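Alpha-hemoglobin stabilizing protein (Homo sapiens, PDB 1Z8U) acts as a chaperone that binds free alpha-hemoglobin and prevents its harmful aggregation and precipitation during erythroid cell development. Local coordinates at residues A[20-25]-A[79-84]. The protein carries 1 engineered substitution. Sequence-based numbering, arbitrary orientation.
Sequences VLLNQQ and NPFLAK
L22 and F81 mark the nearest backbone approach, their CA atoms 7.1 Å apart, where the last turn of helix 5-23 meets helix 60-86 close to a kink at P80. F81 supplies the contact from helix 60-86: with CG anti to the backbone N (chi1 180°), its ring projects toward 20-25. The CD2 methyl of L22 lies over one face of the F81 ring, displaced toward its rim, 3.9 Å from the ring centroid and only 14° off the normal, a CH-pi contact. The CD1-CE1 side of the ring lies against the backbone of L22, with F81 CE1 in van der Waals contact 3.5 Å from L22 O, the acceptor of the backbone N-H of Q25. In the turn that follows helix 5-23, the aliphatic part of Q25 meets the CE1-CZ part of the ring: CB lies in plane at the edge, and CG approaches obliquely to 3.7 Å from F81 CE1. A bend at chi2 (-64°) turns the Q25 amide back over the helix, where NE2 donates to L21 O at 3.1 Å, from above the carbonyl plane. The same NE2 is hydrogen-bonded to an acidic side chain of the partner protein chain. V41 of helix 34-52 also packs on F81, and W44 on Q25. The arrangement is interhelical core packing in the three-helix bundle of this chaperone, where an aromatic ring from helix 60-86 packs against the C-terminal part of helix 5-23.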
ATOM      1  N   VAL A  20      -3.428   7.754  10.952  1.00 68.93           N
ATOM      2  CA  VAL A  20      -4.195   6.532  11.132  1.00 70.20           C
ATOM      3  C   VAL A  20      -3.491   5.447  10.315  1.00 70.34           C
ATOM      4  O   VAL A  20      -3.460   4.280  10.713  1.00 70.23           O
ATOM      5  CB  VAL A  20      -5.667   6.686  10.675  1.00 69.56           C
ATOM      6  CG1 VAL A  20      -5.744   7.280   9.293  1.00 71.15           C
ATOM      7  CG2 VAL A  20      -6.335   5.339  10.689  1.00 72.25           C
ATOM      8  N   LEU A  21      -2.901   5.846   9.187  1.00 67.22           N
ATOM      9  CA  LEU A  21      -2.174   4.906   8.341  1.00 65.25           C
ATOM     10  C   LEU A  21      -0.983   4.410   9.152  1.00 66.15           C
ATOM     11  O   LEU A  21      -0.804   3.206   9.348  1.00 67.64           O
ATOM     12  CB  LEU A  21      -1.657   5.596   7.069  1.00 59.17           C
ATOM     13  CG  LEU A  21      -1.381   4.779   5.795  1.00 54.23           C
ATOM     14  CD1 LEU A  21      -0.081   5.263   5.156  1.00 49.68           C
ATOM     15  CD2 LEU A  21      -1.299   3.293   6.093  1.00 52.44           C
ATOM     16  N   LEU A  22      -0.172   5.353   9.622  1.00 67.41           N
ATOM     17  CA  LEU A  22       1.010   5.027  10.403  1.00 68.08           C
ATOM     18  C   LEU A  22       0.663   4.281  11.687  1.00 71.91           C
ATOM     19  O   LEU A  22       1.286   3.264  12.006  1.00 72.85           O
ATOM     20  CB  LEU A  22       1.780   6.298  10.759  1.00 65.61           C
ATOM     21  CG  LEU A  22       2.409   7.161   9.664  1.00 65.03           C
ATOM     22  CD1 LEU A  22       3.041   8.386  10.327  1.00 62.50           C
ATOM     23  CD2 LEU A  22       3.463   6.377   8.879  1.00 62.47           C
ATOM     24  N   ASN A  23      -0.338   4.781  12.414  1.00 75.05           N
ATOM     25  CA  ASN A  23      -0.744   4.180  13.688  1.00 77.43           C
ATOM     26  C   ASN A  23      -1.329   2.779  13.626  1.00 77.04           C
ATOM     27  O   ASN A  23      -1.291   2.052  14.618  1.00 77.22           O
ATOM     28  CB  ASN A  23      -1.736   5.085  14.430  1.00 81.74           C
ATOM     29  CG  ASN A  23      -1.157   6.450  14.768  1.00 83.95           C
ATOM     30  OD1 ASN A  23       0.018   6.576  15.123  1.00 84.82           O
ATOM     31  ND2 ASN A  23      -1.991   7.479  14.673  1.00 84.86           N
ATOM     32  N   GLN A  24      -1.878   2.386  12.483  1.00 76.72           N
ATOM     33  CA  GLN A  24      -2.457   1.053  12.392  1.00 76.59           C
ATOM     34  C   GLN A  24      -1.422   0.004  12.041  1.00 76.77           C
ATOM     35  O   GLN A  24      -1.735  -1.180  12.021  1.00 77.81           O
ATOM     36  CB  GLN A  24      -3.602   1.015  11.367  1.00 75.29           C
ATOM     37  CG  GLN A  24      -3.211   1.421   9.951  1.00 73.39           C
ATOM     38  CD  GLN A  24      -4.362   1.303   8.973  1.00 69.98           C
ATOM     39  OE1 GLN A  24      -5.516   1.554   9.321  1.00 69.49           O
ATOM     40  NE2 GLN A  24      -4.050   0.934   7.736  1.00 69.36           N
ATOM     41  N   GLN A  25      -0.190   0.428  11.779  1.00 77.64           N
ATOM     42  CA  GLN A  25       0.870  -0.510  11.413  1.00 80.40           C
ATOM     43  C   GLN A  25       1.278  -1.460  12.545  1.00 83.55           C
ATOM     44  O   GLN A  25       1.583  -1.026  13.655  1.00 84.52           O
ATOM     45  CB  GLN A  25       2.097   0.261  10.920  1.00 78.23           C
ATOM     46  CG  GLN A  25       1.828   1.135   9.704  1.00 77.09           C
ATOM     47  CD  GLN A  25       1.447   0.333   8.464  1.00 75.68           C
ATOM     48  OE1 GLN A  25       2.125  -0.635   8.105  1.00 73.52           O
ATOM     49  NE2 GLN A  25       0.370   0.744   7.798  1.00 71.95           N
ATOM     50  N   ASN A  79       9.043  10.401  10.800  1.00 84.36           N
ATOM     51  CA  ASN A  79      10.296  10.285  11.539  1.00 84.59           C
ATOM     52  C   ASN A  79      10.158   9.494  12.835  1.00 82.41           C
ATOM     53  O   ASN A  79      10.969   8.608  13.115  1.00 82.34           O
ATOM     54  CB  ASN A  79      10.865  11.673  11.831  1.00 89.08           C
ATOM     55  CG  ASN A  79      11.306  12.392  10.575  1.00 92.77           C
ATOM     56  OD1 ASN A  79      12.086  11.858   9.781  1.00 95.81           O
ATOM     57  ND2 ASN A  79      10.815  13.611  10.387  1.00 94.58           N
ATOM     58  N   PRO A  80       9.146   9.813  13.658  1.00 80.05           N
ATOM     59  CA  PRO A  80       8.978   9.066  14.909  1.00 78.14           C
ATOM     60  C   PRO A  80       8.682   7.603  14.577  1.00 75.34           C
ATOM     61  O   PRO A  80       9.135   6.689  15.267  1.00 74.58           O
ATOM     62  CB  PRO A  80       7.787   9.760  15.565  1.00 77.64           C
ATOM     63  CG  PRO A  80       7.914  11.170  15.076  1.00 77.00           C
ATOM     64  CD  PRO A  80       8.240  10.975  13.619  1.00 77.99           C
ATOM     65  N   PHE A  81       7.921   7.410  13.501  1.00 74.10           N
ATOM     66  CA  PHE A  81       7.529   6.089  13.013  1.00 71.33           C
ATOM     67  C   PHE A  81       8.763   5.284  12.640  1.00 69.29           C
ATOM     68  O   PHE A  81       8.946   4.159  13.102  1.00 68.41           O
ATOM     69  CB  PHE A  81       6.629   6.234  11.783  1.00 71.03           C
ATOM     70  CG  PHE A  81       6.176   4.925  11.194  1.00 72.17           C
ATOM     71  CD1 PHE A  81       5.079   4.246  11.722  1.00 71.02           C
ATOM     72  CD2 PHE A  81       6.838   4.374  10.097  1.00 70.92           C
ATOM     73  CE1 PHE A  81       4.646   3.043  11.162  1.00 72.06           C
ATOM     74  CE2 PHE A  81       6.415   3.172   9.531  1.00 71.32           C
ATOM     75  CZ  PHE A  81       5.317   2.505  10.062  1.00 71.27           C
ATOM     76  N   LEU A  82       9.607   5.866  11.799  1.00 68.72           N
ATOM     77  CA  LEU A  82      10.825   5.197  11.371  1.00 73.68           C
ATOM     78  C   LEU A  82      11.714   4.853  12.559  1.00 75.45           C
ATOM     79  O   LEU A  82      12.323   3.786  12.600  1.00 73.92           O
ATOM     80  CB  LEU A  82      11.601   6.082  10.393  1.00 74.42           C
ATOM     81  CG  LEU A  82      10.964   6.347   9.027  1.00 75.76           C
ATOM     82  CD1 LEU A  82      11.841   7.325   8.254  1.00 73.95           C
ATOM     83  CD2 LEU A  82      10.803   5.037   8.256  1.00 72.11           C
ATOM     84  N   ALA A  83      11.784   5.766  13.523  1.00 79.59           N
ATOM     85  CA  ALA A  83      12.607   5.566  14.712  1.00 81.18           C
ATOM     86  C   ALA A  83      12.101   4.398  15.550  1.00 81.60           C
ATOM     87  O   ALA A  83      12.878   3.526  15.949  1.00 80.20           O
ATOM     88  CB  ALA A  83      12.627   6.835  15.548  1.00 83.59           C
ATOM     89  N   LYS A  84      10.801   4.387  15.825  1.00 80.75           N
ATOM     90  CA  LYS A  84      10.231   3.309  16.612  1.00 81.52           C
ATOM     91  C   LYS A  84      10.479   1.990  15.887  1.00 80.68           C
ATOM     92  O   LYS A  84      10.904   1.011  16.499  1.00 83.29           O
ATOM     93  CB  LYS A  84       8.732   3.519  16.822  1.00 82.92           C
ATOM     94  CG  LYS A  84       8.133   2.545  17.827  1.00 86.66           C
ATOM     95  CD  LYS A  84       6.618   2.668  17.925  1.00 86.84           C
ATOM     96  CE  LYS A  84       6.048   1.617  18.870  1.00 84.93           C
ATOM     97  NZ  LYS A  84       4.559   1.604  18.867  1.00 85.25           N
TER